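Local atomic coordinates of protein angel homolog 2 (Homo sapiens, PDB entry 6RW0), a protein that hydrolyses 2',3'-cyclic phosphates, probably those at RNA ends, although it belongs to the CCR4 family of deadenylases. Residues 98-103 with 146-151; 208-213 with 246-251; 215-220 with 231-236; 364-369 with 423-428. One frame throughout, in Å; residues are numbered along the deposited sequence.

Interaction 1 of 4, residues 98-103 with 146-151; sequences ADVLCL and SKFSLL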
loop_
_atom_site.group_PDB
_atom_site.type_symbol
_atom_site.label_atom_id
_atom_site.label_comp_id
_atom_site.label_asym_id
_atom_site.label_seq_id
_atom_site.Cartn_x
_atom_site.Cartn_y
_atom_site.Cartn_z
ATOM N N ALA A 98 12.896 1.892 10.760
ATOM C CA ALA A 98 12.638 0.725 9.925
ATOM C C ALA A 98 13.678 0.596 8.815
ATOM O O ALA A 98 14.188 1.585 8.290
ATOM C CB ALA A 98 11.256 0.818 9.287
ATOM N N ASP A 99 13.951 -0.648 8.415
ATOM C CA ASP A 99 14.939 -0.877 7.364
ATOM C C ASP A 99 14.429 -0.479 5.984
ATOM O O ASP A 99 15.228 -0.090 5.118
ATOM C CB ASP A 99 15.340 -2.346 7.342
ATOM C CG ASP A 99 16.022 -2.773 8.608
ATOM O OD1 ASP A 99 16.898 -2.030 9.094
ATOM O OD2 ASP A 99 15.681 -3.849 9.132
ATOM N N VAL A 100 13.125 -0.606 5.749
ATOM C CA VAL A 100 12.493 -0.294 4.472
ATOM C C VAL A 100 11.289 0.578 4.771
ATOM O O VAL A 100 10.505 0.260 5.676
ATOM C CB VAL A 100 12.027 -1.569 3.742
ATOM C CG1 VAL A 100 11.335 -1.221 2.428
ATOM C CG2 VAL A 100 13.189 -2.505 3.476
ATOM N N LEU A 101 11.139 1.672 4.018
ATOM C CA LEU A 101 9.976 2.540 4.113
ATOM C C LEU A 101 9.224 2.528 2.794
ATOM O O LEU A 101 9.813 2.753 1.730
ATOM C CB LEU A 101 10.347 3.997 4.380
ATOM C CG LEU A 101 11.321 4.249 5.507
ATOM C CD1 LEU A 101 11.638 5.751 5.479
ATOM C CD2 LEU A 101 10.771 3.816 6.831
ATOM N N CYS A 102 7.929 2.270 2.864
ATOM C CA CYS A 102 7.031 2.363 1.721
ATOM C C CYS A 102 6.062 3.479 2.064
ATOM O O CYS A 102 5.198 3.305 2.927
ATOM C CB CYS A 102 6.298 1.052 1.488
ATOM S SG CYS A 102 7.411 -0.190 0.753
ATOM N N LEU A 103 6.224 4.626 1.415
ATOM C CA LEU A 103 5.430 5.804 1.718
ATOM C C LEU A 103 4.477 6.108 0.574
ATOM O O LEU A 103 4.802 5.910 -0.601
ATOM C CB LEU A 103 6.342 7.009 1.972
ATOM C CG LEU A 103 7.464 6.821 3.005
ATOM C CD1 LEU A 103 8.339 8.062 3.090
ATOM C CD2 LEU A 103 6.878 6.467 4.359
ATOM N N SER A 146 22.952 0.464 4.627
ATOM C CA SER A 146 23.675 -0.511 5.467
ATOM C C SER A 146 23.051 -1.908 5.348
ATOM O O SER A 146 23.742 -2.847 5.638
ATOM C CB SER A 146 23.723 -0.056 6.898
ATOM O OG SER A 146 22.471 -0.177 7.534
ATOM N N LYS A 147 21.761 -2.031 5.037
ATOM C CA LYS A 147 21.058 -3.333 4.996
ATOM C C LYS A 147 20.898 -3.901 3.585
ATOM O O LYS A 147 20.785 -5.088 3.486
ATOM C CB LYS A 147 19.665 -3.186 5.609
ATOM C CG LYS A 147 19.635 -2.987 7.111
ATOM C CD LYS A 147 19.992 -4.220 7.901
ATOM C CE LYS A 147 18.925 -5.288 7.926
ATOM N NZ LYS A 147 19.257 -6.363 8.892
ATOM N N PHE A 148 20.887 -3.086 2.542
ATOM C CA PHE A 148 20.651 -3.609 1.180
ATOM C C PHE A 148 21.392 -2.823 0.105
ATOM O O PHE A 148 21.697 -1.673 0.302
ATOM C CB PHE A 148 19.189 -3.430 0.738
ATOM C CG PHE A 148 18.135 -4.005 1.641
ATOM C CD1 PHE A 148 17.713 -5.299 1.486
ATOM C CD2 PHE A 148 17.549 -3.236 2.620
ATOM C CE1 PHE A 148 16.737 -5.810 2.307
ATOM C CE2 PHE A 148 16.582 -3.761 3.450
ATOM C CZ PHE A 148 16.172 -5.046 3.287
ATOM N N SER A 149 21.650 -3.492 -1.011
ATOM C CA SER A 149 22.033 -2.842 -2.253
ATOM C C SER A 149 20.861 -2.873 -3.226
ATOM O O SER A 149 20.008 -3.764 -3.179
ATOM C CB SER A 149 23.213 -3.546 -2.927
ATOM O OG SER A 149 24.390 -3.475 -2.135
ATOM N N LEU A 150 20.836 -1.908 -4.131
ATOM C CA LEU A 150 19.751 -1.781 -5.091
ATOM C C LEU A 150 20.113 -2.513 -6.374
ATOM O O LEU A 150 21.135 -2.214 -6.998
ATOM C CB LEU A 150 19.546 -0.301 -5.377
ATOM C CG LEU A 150 18.439 0.089 -6.345
ATOM C CD1 LEU A 150 17.098 -0.455 -5.916
ATOM C CD2 LEU A 150 18.447 1.606 -6.424
ATOM N N LEU A 151 19.256 -3.448 -6.784
ATOM C CA LEU A 151 19.462 -4.145 -8.046
ATOM C C LEU A 151 18.687 -3.509 -9.197
ATOM O O LEU A 151 19.205 -3.427 -10.316
ATOM C CB LEU A 151 19.070 -5.618 -7.915
ATOM C CG LEU A 151 19.854 -6.390 -6.851
ATOM C CD1 LEU A 151 19.414 -7.841 -6.825
ATOM C CD2 LEU A 151 21.338 -6.291 -7.118
#
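The charged part of this contact is D99 against K147. The lysine runs past the carboxylate with its carbon chain: K147 CG lies 3.5 Å from D99 OD1, and K147 CE lies 3.7 Å from D99 OD2. A chain bent at chi2 and chi3 (-72° and -74°) folds the methylenes against the acid instead of stretching them away from it. The charged ends stay 4.4 Å apart, D99 OD2 to K147 NZ, too far for a salt bridge. Each has a backbone partner on strand 49-58: D99 OD2 takes the N-H of S53, while K147 NZ bonds to the carbonyl O of D51.

The apolar part is V100 against F148, whose side chains cross at about a right angle. V100 CG2 approaches the ring obliquely, 3.6 Å from F148 CE2. At the rim, near the ring plane, sits D99 O, 4.3 Å from the same CE2. The F148 ring also meets that of F50.

Strands 100-107 and 148-157 belong to different sheets, and here they meet beside strand 49-58. The chemistry implies a mixed seam: a buried valine-phenylalanine pair, flanked by opposite charges that probably attract without bonding and are each tied to that third strand.

Interaction 2 of 4, residues 208-213 with 246-251; sequences TQLAML and YSFIKE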
loop_
_atom_site.group_PDB
_atom_site.type_symbol
_atom_site.label_atom_id
_atom_site.label_comp_id
_atom_site.label_asym_id
_atom_site.label_seq_id
_atom_site.Cartn_x
_atom_site.Cartn_y
_atom_site.Cartn_z
ATOM N N THR A 208 -7.764 -3.496 -12.283
ATOM C CA THR A 208 -6.810 -3.440 -13.382
ATOM C C THR A 208 -5.492 -2.826 -12.922
ATOM O O THR A 208 -4.419 -3.303 -13.301
ATOM C CB THR A 208 -7.409 -2.672 -14.561
ATOM O OG1 THR A 208 -8.664 -3.263 -14.945
ATOM C CG2 THR A 208 -6.507 -2.721 -15.782
ATOM N N GLN A 209 -5.555 -1.770 -12.105
ATOM C CA GLN A 209 -4.345 -1.212 -11.505
ATOM C C GLN A 209 -3.614 -2.264 -10.684
ATOM O O GLN A 209 -2.395 -2.433 -10.800
ATOM C CB GLN A 209 -4.699 0.003 -10.647
ATOM C CG GLN A 209 -5.229 1.179 -11.449
ATOM C CD GLN A 209 -5.442 2.433 -10.616
ATOM O OE1 GLN A 209 -5.525 2.377 -9.390
ATOM N NE2 GLN A 209 -5.544 3.577 -11.290
ATOM N N LEU A 210 -4.345 -2.990 -9.843
ATOM C CA LEU A 210 -3.717 -4.062 -9.078
ATOM C C LEU A 210 -3.061 -5.091 -9.995
ATOM O O LEU A 210 -1.927 -5.525 -9.744
ATOM C CB LEU A 210 -4.756 -4.720 -8.174
ATOM C CG LEU A 210 -4.267 -5.927 -7.381
ATOM C CD1 LEU A 210 -3.183 -5.514 -6.400
ATOM C CD2 LEU A 210 -5.413 -6.601 -6.660
ATOM N N ALA A 211 -3.752 -5.499 -11.062
ATOM C CA ALA A 211 -3.176 -6.467 -11.994
ATOM C C ALA A 211 -1.878 -5.940 -12.597
ATOM O O ALA A 211 -0.926 -6.702 -12.806
ATOM C CB ALA A 211 -4.185 -6.787 -13.096
ATOM N N MET A 212 -1.824 -4.641 -12.897
ATOM C CA MET A 212 -0.608 -4.054 -13.449
ATOM C C MET A 212 0.536 -4.116 -12.444
ATOM O O MET A 212 1.673 -4.423 -12.815
ATOM C CB MET A 212 -0.891 -2.619 -13.888
ATOM C CG MET A 212 -1.799 -2.553 -15.098
ATOM S SD MET A 212 -2.494 -0.915 -15.417
ATOM C CE MET A 212 -1.191 -0.196 -16.247
ATOM N N LEU A 213 0.262 -3.828 -11.170
ATOM C CA LEU A 213 1.303 -3.969 -10.152
ATOM C C LEU A 213 1.742 -5.424 -10.020
ATOM O O LEU A 213 2.942 -5.728 -9.969
ATOM C CB LEU A 213 0.805 -3.457 -8.804
ATOM C CG LEU A 213 1.870 -3.416 -7.707
ATOM C CD1 LEU A 213 2.926 -2.370 -8.025
ATOM C CD2 LEU A 213 1.219 -3.149 -6.368
ATOM N N TYR A 246 -9.435 -7.559 -1.785
ATOM C CA TYR A 246 -8.598 -8.133 -0.736
ATOM C C TYR A 246 -8.529 -9.648 -0.867
ATOM O O TYR A 246 -7.447 -10.242 -0.771
ATOM C CB TYR A 246 -9.171 -7.765 0.630
ATOM C CG TYR A 246 -8.401 -8.378 1.776
ATOM C CD1 TYR A 246 -7.306 -7.726 2.328
ATOM C CD2 TYR A 246 -8.749 -9.619 2.281
ATOM C CE1 TYR A 246 -6.593 -8.295 3.370
ATOM C CE2 TYR A 246 -8.041 -10.196 3.329
ATOM C CZ TYR A 246 -6.958 -9.522 3.859
ATOM O OH TYR A 246 -6.235 -10.074 4.893
ATOM N N SER A 247 -9.682 -10.289 -1.066
ATOM C CA SER A 247 -9.713 -11.743 -1.163
ATOM C C SER A 247 -8.886 -12.231 -2.341
ATOM O O SER A 247 -8.221 -13.272 -2.254
ATOM C CB SER A 247 -11.157 -12.211 -1.292
ATOM O OG SER A 247 -11.906 -11.829 -0.150
ATOM N N PHE A 248 -8.921 -11.501 -3.458
ATOM C CA PHE A 248 -8.096 -11.862 -4.606
ATOM C C PHE A 248 -6.619 -11.878 -4.228
ATOM O O PHE A 248 -5.889 -12.821 -4.560
ATOM C CB PHE A 248 -8.371 -10.901 -5.770
ATOM C CG PHE A 248 -7.424 -11.082 -6.926
ATOM C CD1 PHE A 248 -7.269 -12.323 -7.507
ATOM C CD2 PHE A 248 -6.686 -10.023 -7.418
ATOM C CE1 PHE A 248 -6.387 -12.521 -8.549
ATOM C CE2 PHE A 248 -5.802 -10.218 -8.478
ATOM C CZ PHE A 248 -5.659 -11.462 -9.035
ATOM N N ILE A 249 -6.150 -10.840 -3.532
ATOM C CA ILE A 249 -4.745 -10.808 -3.135
ATOM C C ILE A 249 -4.417 -12.017 -2.270
ATOM O O ILE A 249 -3.419 -12.709 -2.490
ATOM C CB ILE A 249 -4.411 -9.490 -2.417
ATOM C CG1 ILE A 249 -4.589 -8.318 -3.380
ATOM C CG2 ILE A 249 -2.974 -9.516 -1.872
ATOM C CD1 ILE A 249 -4.463 -6.947 -2.742
ATOM N N LYS A 250 -5.255 -12.286 -1.271
ATOM C CA LYS A 250 -4.938 -13.320 -0.297
ATOM C C LYS A 250 -5.064 -14.723 -0.875
ATOM O O LYS A 250 -4.280 -15.614 -0.523
ATOM C CB LYS A 250 -5.892 -13.217 0.893
ATOM C CG LYS A 250 -5.766 -11.995 1.743
ATOM C CD LYS A 250 -4.459 -11.957 2.509
ATOM C CE LYS A 250 -4.438 -12.940 3.673
ATOM N NZ LYS A 250 -5.436 -12.636 4.752
ATOM N N GLU A 251 -6.060 -14.958 -1.727
ATOM C CA GLU A 251 -6.330 -16.304 -2.210
ATOM C C GLU A 251 -5.674 -16.614 -3.548
ATOM O O GLU A 251 -5.492 -17.797 -3.871
ATOM C CB GLU A 251 -7.841 -16.540 -2.325
ATOM C CG GLU A 251 -8.603 -16.287 -1.030
ATOM C CD GLU A 251 -8.105 -17.135 0.128
ATOM O OE1 GLU A 251 -7.701 -18.295 -0.105
ATOM O OE2 GLU A 251 -8.115 -16.638 1.274
#
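The F248 ring receives L210 at its edge: L210 CD2 sits near the ring plane, 3.7 Å from F248 CD2. The same ring meets H332 edge-to-face. The other flat group, Y246, has its CB pointing away from helix 203-220. Its ring meets those of H342 and Y365, and its hydroxyl is held by K250 NZ at 2.7 Å from Y246 OH and also by H342 NE2.

From helix 203-220 the contact is carried by L210 alone. Its CG stands opposite the backbone N (chi1 176°), which sends both methyls across to the other helix. CD2 does most of the work, resting against two neighbouring side chains. Besides the phenylalanine edge it touches I249 CG1 at 3.8 Å, and the second methyl, L210 CD1, comes within 4.1 Å of I249 CD1. L210 and F248 run alongside each other, pointing opposite ways, whereas L210 lies aslant I249.

I249 leaves its helix at the flank, yet its CG1-CD1 arm is extended (chi2 172°) and brings the terminal methyl to the leucine. All three residues are buried, and the contact between them is wholly apolar. I249 also touches M233 and F367 of the sheet beneath. The two helices lie on the outer face of one of the two facing sheets, consistent with the layered alpha/beta sandwich of DNase I-like proteins.

Interaction 3 of 4, residues 215-220 with 231-236; sequences AEISSV and IVMCGD. With K (potassium ion), chain C.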
loop_
_atom_site.group_PDB
_atom_site.type_symbol
_atom_site.label_atom_id
_atom_site.label_comp_id
_atom_site.label_asym_id
_atom_site.label_seq_id
_atom_site.Cartn_x
_atom_site.Cartn_y
_atom_site.Cartn_z
ATOM N N ALA A 215 1.615 -7.787 -12.235
ATOM C CA ALA A 215 2.405 -8.181 -13.399
ATOM C C ALA A 215 3.838 -7.674 -13.291
ATOM O O ALA A 215 4.779 -8.390 -13.628
ATOM C CB ALA A 215 1.751 -7.670 -14.681
ATOM N N GLU A 216 4.030 -6.439 -12.822
ATOM C CA GLU A 216 5.394 -5.950 -12.654
ATOM C C GLU A 216 6.140 -6.796 -11.628
ATOM O O GLU A 216 7.300 -7.171 -11.843
ATOM C CB GLU A 216 5.392 -4.476 -12.251
ATOM C CG GLU A 216 6.779 -3.870 -12.249
ATOM C CD GLU A 216 7.311 -3.597 -13.633
ATOM O OE1 GLU A 216 6.519 -3.538 -14.602
ATOM O OE2 GLU A 216 8.535 -3.428 -13.758
ATOM N N ILE A 217 5.485 -7.123 -10.513
ATOM C CA ILE A 217 6.113 -7.971 -9.501
ATOM C C ILE A 217 6.476 -9.328 -10.083
ATOM O O ILE A 217 7.563 -9.865 -9.819
ATOM C CB ILE A 217 5.200 -8.117 -8.271
ATOM C CG1 ILE A 217 5.006 -6.762 -7.603
ATOM C CG2 ILE A 217 5.793 -9.141 -7.312
ATOM C CD1 ILE A 217 3.934 -6.770 -6.516
ATOM N N SER A 218 5.578 -9.907 -10.874
ATOM C CA SER A 218 5.868 -11.215 -11.447
ATOM C C SER A 218 7.109 -11.183 -12.324
ATOM O O SER A 218 7.855 -12.170 -12.382
ATOM C CB SER A 218 4.681 -11.701 -12.262
ATOM O OG SER A 218 5.041 -12.863 -12.974
ATOM N N SER A 219 7.357 -10.076 -13.010
ATOM C CA SER A 219 8.547 -9.994 -13.841
ATOM C C SER A 219 9.795 -9.720 -13.010
ATOM O O SER A 219 10.851 -10.325 -13.252
ATOM C CB SER A 219 8.350 -8.916 -14.897
ATOM O OG SER A 219 9.423 -8.956 -15.808
ATOM N N VAL A 220 9.700 -8.813 -12.040
ATOM C CA VAL A 220 10.878 -8.409 -11.278
ATOM C C VAL A 220 11.319 -9.502 -10.313
ATOM O O VAL A 220 12.520 -9.726 -10.130
ATOM C CB VAL A 220 10.579 -7.086 -10.553
ATOM C CG1 VAL A 220 11.715 -6.722 -9.607
ATOM C CG2 VAL A 220 10.323 -5.977 -11.551
ATOM N N ILE A 231 8.700 -11.526 -1.555
ATOM C CA ILE A 231 7.981 -10.310 -1.917
ATOM C C ILE A 231 7.393 -9.687 -0.662
ATOM O O ILE A 231 6.794 -10.380 0.165
ATOM C CB ILE A 231 6.842 -10.624 -2.905
ATOM C CG1 ILE A 231 7.431 -11.115 -4.224
ATOM C CG2 ILE A 231 5.938 -9.421 -3.134
ATOM C CD1 ILE A 231 6.503 -12.003 -4.989
ATOM N N VAL A 232 7.545 -8.374 -0.542
ATOM C CA VAL A 232 6.784 -7.564 0.398
ATOM C C VAL A 232 6.063 -6.514 -0.432
ATOM O O VAL A 232 6.710 -5.744 -1.152
ATOM C CB VAL A 232 7.681 -6.913 1.462
ATOM C CG1 VAL A 232 6.813 -6.116 2.426
ATOM C CG2 VAL A 232 8.465 -7.962 2.214
ATOM N N MET A 233 4.731 -6.512 -0.368
ATOM C CA MET A 233 3.887 -5.619 -1.159
ATOM C C MET A 233 3.079 -4.758 -0.198
ATOM O O MET A 233 2.200 -5.267 0.510
ATOM C CB MET A 233 2.979 -6.394 -2.112
ATOM C CG MET A 233 2.056 -5.492 -2.923
ATOM S SD MET A 233 1.038 -6.361 -4.131
ATOM C CE MET A 233 -0.190 -7.136 -3.081
ATOM N N CYS A 234 3.400 -3.469 -0.166
ATOM C CA CYS A 234 2.785 -2.511 0.735
ATOM C C CYS A 234 1.899 -1.544 -0.028
ATOM O O CYS A 234 2.061 -1.329 -1.231
ATOM C CB CYS A 234 3.850 -1.650 1.410
ATOM S SG CYS A 234 5.014 -2.552 2.424
ATOM N N GLY A 235 1.004 -0.904 0.694
ATOM C CA GLY A 235 0.404 0.292 0.137
ATOM C C GLY A 235 -0.969 0.587 0.695
ATOM O O GLY A 235 -1.483 -0.083 1.592
ATOM N N ASP A 236 -1.555 1.631 0.110
ATOM C CA ASP A 236 -2.932 2.049 0.344
ATOM C C ASP A 236 -3.724 1.535 -0.848
ATOM O O ASP A 236 -3.600 2.048 -1.968
ATOM C CB ASP A 236 -2.994 3.564 0.485
ATOM C CG ASP A 236 -4.398 4.073 0.729
ATOM O OD1 ASP A 236 -5.367 3.335 0.462
ATOM O OD2 ASP A 236 -4.545 5.241 1.171
HETATM K K K C . 11.370 -11.195 -15.736
HETATM O O HOH W 1 13.520 -12.756 -15.205
#
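In the beta-alpha-beta unit formed by strand 189-195, helix 203-220 and strand 231-236, I217 fastens the last turns of the helix to the second strand. The two strands are parallel neighbours in the sheet, and the helix covers one face of them. I217 branches over two residues that point to that face, I231 and M233. Its CG2 meets the isoleucine: I217 CG2 to I231 CD1 is 3.8 Å, and I231 CG1 follows at 4.0 Å from the same methyl, the two side chains passing at a slant. The other arm is extended (chi2 170°) and carries I217 CD1 to 3.8 Å from M233 SD, at about a right angle to the methionine chain. M233 reaches up with CG anti to its backbone N (chi1 178°) and turns only at chi3. F334 and A192 also touch I217.

Farther along, G235 and D236 belong to the Gly-Asp motif of this family; N238 N and N58 ND2 hold D236. Two residues after I217, at the same C-terminal end of the helix, a potassium ion is bound by S219 O at 2.7 Å and S219 OG at 3.0 Å, with a water 2.7 Å from the metal.

Interaction 4 of 4, residues 364-369 with 423-428; sequences DYIFYS and AKFRLE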
loop_
_atom_site.group_PDB
_atom_site.type_symbol
_atom_site.label_atom_id
_atom_site.label_comp_id
_atom_site.label_asym_id
_atom_site.label_seq_id
_atom_site.Cartn_x
_atom_site.Cartn_y
_atom_site.Cartn_z
ATOM N N ASP A 364 -4.960 0.173 4.322
ATOM C CA ASP A 364 -3.517 0.016 4.176
ATOM C C ASP A 364 -3.109 -1.386 4.596
ATOM O O ASP A 364 -3.667 -1.940 5.546
ATOM C CB ASP A 364 -2.778 1.014 5.066
ATOM C CG ASP A 364 -3.154 2.445 4.769
ATOM O OD1 ASP A 364 -2.651 2.989 3.764
ATOM O OD2 ASP A 364 -3.980 3.030 5.515
ATOM N N TYR A 365 -2.123 -1.953 3.889
ATOM C CA TYR A 365 -1.694 -3.324 4.117
ATOM C C TYR A 365 -0.193 -3.473 3.936
ATOM O O TYR A 365 0.442 -2.743 3.171
ATOM C CB TYR A 365 -2.368 -4.281 3.108
ATOM C CG TYR A 365 -3.870 -4.217 3.162
ATOM C CD1 TYR A 365 -4.571 -5.025 4.033
ATOM C CD2 TYR A 365 -4.589 -3.320 2.381
ATOM C CE1 TYR A 365 -5.946 -4.968 4.124
ATOM C CE2 TYR A 365 -5.971 -3.254 2.469
ATOM C CZ TYR A 365 -6.638 -4.070 3.349
ATOM O OH TYR A 365 -7.998 -3.994 3.439
ATOM N N ILE A 366 0.361 -4.481 4.614
ATOM C CA ILE A 366 1.643 -5.074 4.249
ATOM C C ILE A 366 1.358 -6.538 3.943
ATOM O O ILE A 366 0.979 -7.303 4.841
ATOM C CB ILE A 366 2.704 -4.940 5.348
ATOM C CG1 ILE A 366 3.001 -3.474 5.683
ATOM C CG2 ILE A 366 3.994 -5.616 4.871
ATOM C CD1 ILE A 366 3.895 -3.253 6.905
ATOM N N PHE A 367 1.513 -6.928 2.682
ATOM C CA PHE A 367 1.405 -8.312 2.255
ATOM C C PHE A 367 2.810 -8.861 2.047
ATOM O O PHE A 367 3.736 -8.120 1.707
ATOM C CB PHE A 367 0.636 -8.401 0.943
ATOM C CG PHE A 367 -0.801 -7.966 1.032
ATOM C CD1 PHE A 367 -1.744 -8.781 1.623
ATOM C CD2 PHE A 367 -1.217 -6.764 0.464
ATOM C CE1 PHE A 367 -3.078 -8.399 1.666
ATOM C CE2 PHE A 367 -2.551 -6.385 0.492
ATOM C CZ PHE A 367 -3.473 -7.192 1.112
ATOM N N TYR A 368 2.979 -10.161 2.284
ATOM C CA TYR A 368 4.301 -10.760 2.152
ATOM C C TYR A 368 4.197 -12.214 1.708
ATOM O O TYR A 368 3.209 -12.896 1.984
ATOM C CB TYR A 368 5.086 -10.665 3.470
ATOM C CG TYR A 368 4.491 -11.461 4.621
ATOM C CD1 TYR A 368 5.021 -12.689 4.989
ATOM C CD2 TYR A 368 3.401 -10.978 5.345
ATOM C CE1 TYR A 368 4.485 -13.422 6.042
ATOM C CE2 TYR A 368 2.859 -11.704 6.393
ATOM C CZ TYR A 368 3.401 -12.927 6.736
ATOM O OH TYR A 368 2.873 -13.665 7.776
ATOM N N SER A 369 5.244 -12.676 1.019
ATOM C CA SER A 369 5.342 -14.067 0.604
ATOM C C SER A 369 5.386 -14.977 1.806
ATOM O O SER A 369 6.261 -14.827 2.661
ATOM C CB SER A 369 6.678 -14.274 -0.103
ATOM O OG SER A 369 6.675 -13.645 -1.342
ATOM N N ALA A 423 6.221 -3.984 10.363
ATOM C CA ALA A 423 6.427 -5.408 10.539
ATOM C C ALA A 423 7.915 -5.701 10.600
ATOM O O ALA A 423 8.722 -5.022 9.957
ATOM C CB ALA A 423 5.844 -6.186 9.359
ATOM N N LYS A 424 8.264 -6.756 11.331
ATOM C CA LYS A 424 9.613 -7.306 11.297
ATOM C C LYS A 424 9.557 -8.707 10.707
ATOM O O LYS A 424 8.775 -9.547 11.172
ATOM C CB LYS A 424 10.269 -7.360 12.672
ATOM C CG LYS A 424 11.729 -7.801 12.567
ATOM C CD LYS A 424 12.561 -7.410 13.779
ATOM C CE LYS A 424 13.505 -8.537 14.162
ATOM N NZ LYS A 424 14.617 -8.083 15.034
ATOM N N PHE A 425 10.396 -8.938 9.712
ATOM C CA PHE A 425 10.437 -10.212 8.971
ATOM C C PHE A 425 11.779 -10.918 9.155
ATOM O O PHE A 425 12.757 -10.279 9.446
ATOM C CB PHE A 425 10.256 -9.973 7.472
ATOM C CG PHE A 425 8.902 -9.453 7.075
ATOM C CD1 PHE A 425 7.779 -10.251 7.131
ATOM C CD2 PHE A 425 8.762 -8.158 6.629
ATOM C CE1 PHE A 425 6.541 -9.756 6.770
ATOM C CE2 PHE A 425 7.524 -7.669 6.276
ATOM C CZ PHE A 425 6.420 -8.467 6.339
ATOM N N ARG A 426 11.763 -12.225 8.960
ATOM C CA ARG A 426 12.977 -13.053 8.972
ATOM C C ARG A 426 13.067 -13.803 7.643
ATOM O O ARG A 426 12.112 -14.441 7.278
ATOM C CB ARG A 426 12.944 -14.086 10.100
ATOM C CG ARG A 426 14.080 -15.091 10.009
ATOM C CD ARG A 426 14.423 -15.700 11.353
ATOM N NE ARG A 426 14.883 -14.701 12.281
ATOM C CZ ARG A 426 14.810 -14.824 13.596
ATOM N NH1 ARG A 426 14.356 -15.938 14.123
ATOM N NH2 ARG A 426 15.196 -13.843 14.377
ATOM N N LEU A 427 14.191 -13.720 6.954
ATOM C CA LEU A 427 14.446 -14.575 5.789
ATOM C C LEU A 427 15.400 -15.661 6.294
ATOM O O LEU A 427 16.491 -15.320 6.682
ATOM C CB LEU A 427 15.086 -13.747 4.684
ATOM C CG LEU A 427 15.583 -14.555 3.495
ATOM C CD1 LEU A 427 14.451 -15.318 2.853
ATOM C CD2 LEU A 427 16.276 -13.654 2.500
ATOM N N GLU A 428 14.945 -16.897 6.344
ATOM C CA GLU A 428 15.793 -18.011 6.745
ATOM C C GLU A 428 16.744 -18.364 5.608
ATOM O O GLU A 428 16.338 -18.435 4.445
ATOM C CB GLU A 428 14.939 -19.236 7.065
ATOM C CG GLU A 428 13.923 -19.023 8.159
ATOM C CD GLU A 428 14.517 -19.131 9.545
ATOM O OE1 GLU A 428 15.759 -19.230 9.667
ATOM O OE2 GLU A 428 13.731 -19.125 10.515
#
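F425 is the bump here, and the hollow that takes it lies between I366 and Y368. The leading corner of the ring presses on one face of the tyrosine: F425 CE1 is 3.4 Å from Y368 CG, above the tyrosine plane but offset toward its rim. Next to it, F425 CZ tucks in against Y368 CB at 3.9 Å. The ring planes make 50° with centroids 5.0 Å apart, so the rings meet aslant. Y368 offers its face because its CG stands between the backbone N and the carbonyl carbon (chi1 65°), which turns the ring so that one face meets F425.

I366 forms the other wall. Its CG2 comes to the edge of the phenylalanine ring, 4.0 Å from F425 CZ, and near the start of strand 421-428 its CD1 lies over the small A423, 4.3 Å from A423 CB. Strands 359-369 and 421-428 belong to the two facing sheets of the DNase I-like sandwich. Their segments run almost parallel, at 4°, with axes 10.1 Å apart, so the contact is made mainly by side chains. V339 touches I366, Y368 and F425 together, and L391 touches both aromatic rings, while V54 of strand 49-58 lies against F425.

In the fold
Interactions 1 and 4 bridge the two sheets of the sandwich, their centres about 13 Å apart; interaction 2 joins two helices on the outer side, and interaction 3 joins one of them to the sheet. M233 ties the last two together: M233 CE lies 3.9 Å from I249 CG2, and L213 CD2 is 3.9 Å from M233 SD. Interaction 3 lies within the loop closed by interaction 2, and its strand pairs with 364-369 of interaction 4, M233 N to F367 O being 2.8 Å. Interaction 1 touches interaction 3 through C102 CB, 3.6 Å from C234 CB. Where D236 and D364 meet, with N58 and H418 beside them, probably lies the active site, as in DNase I-like relatives.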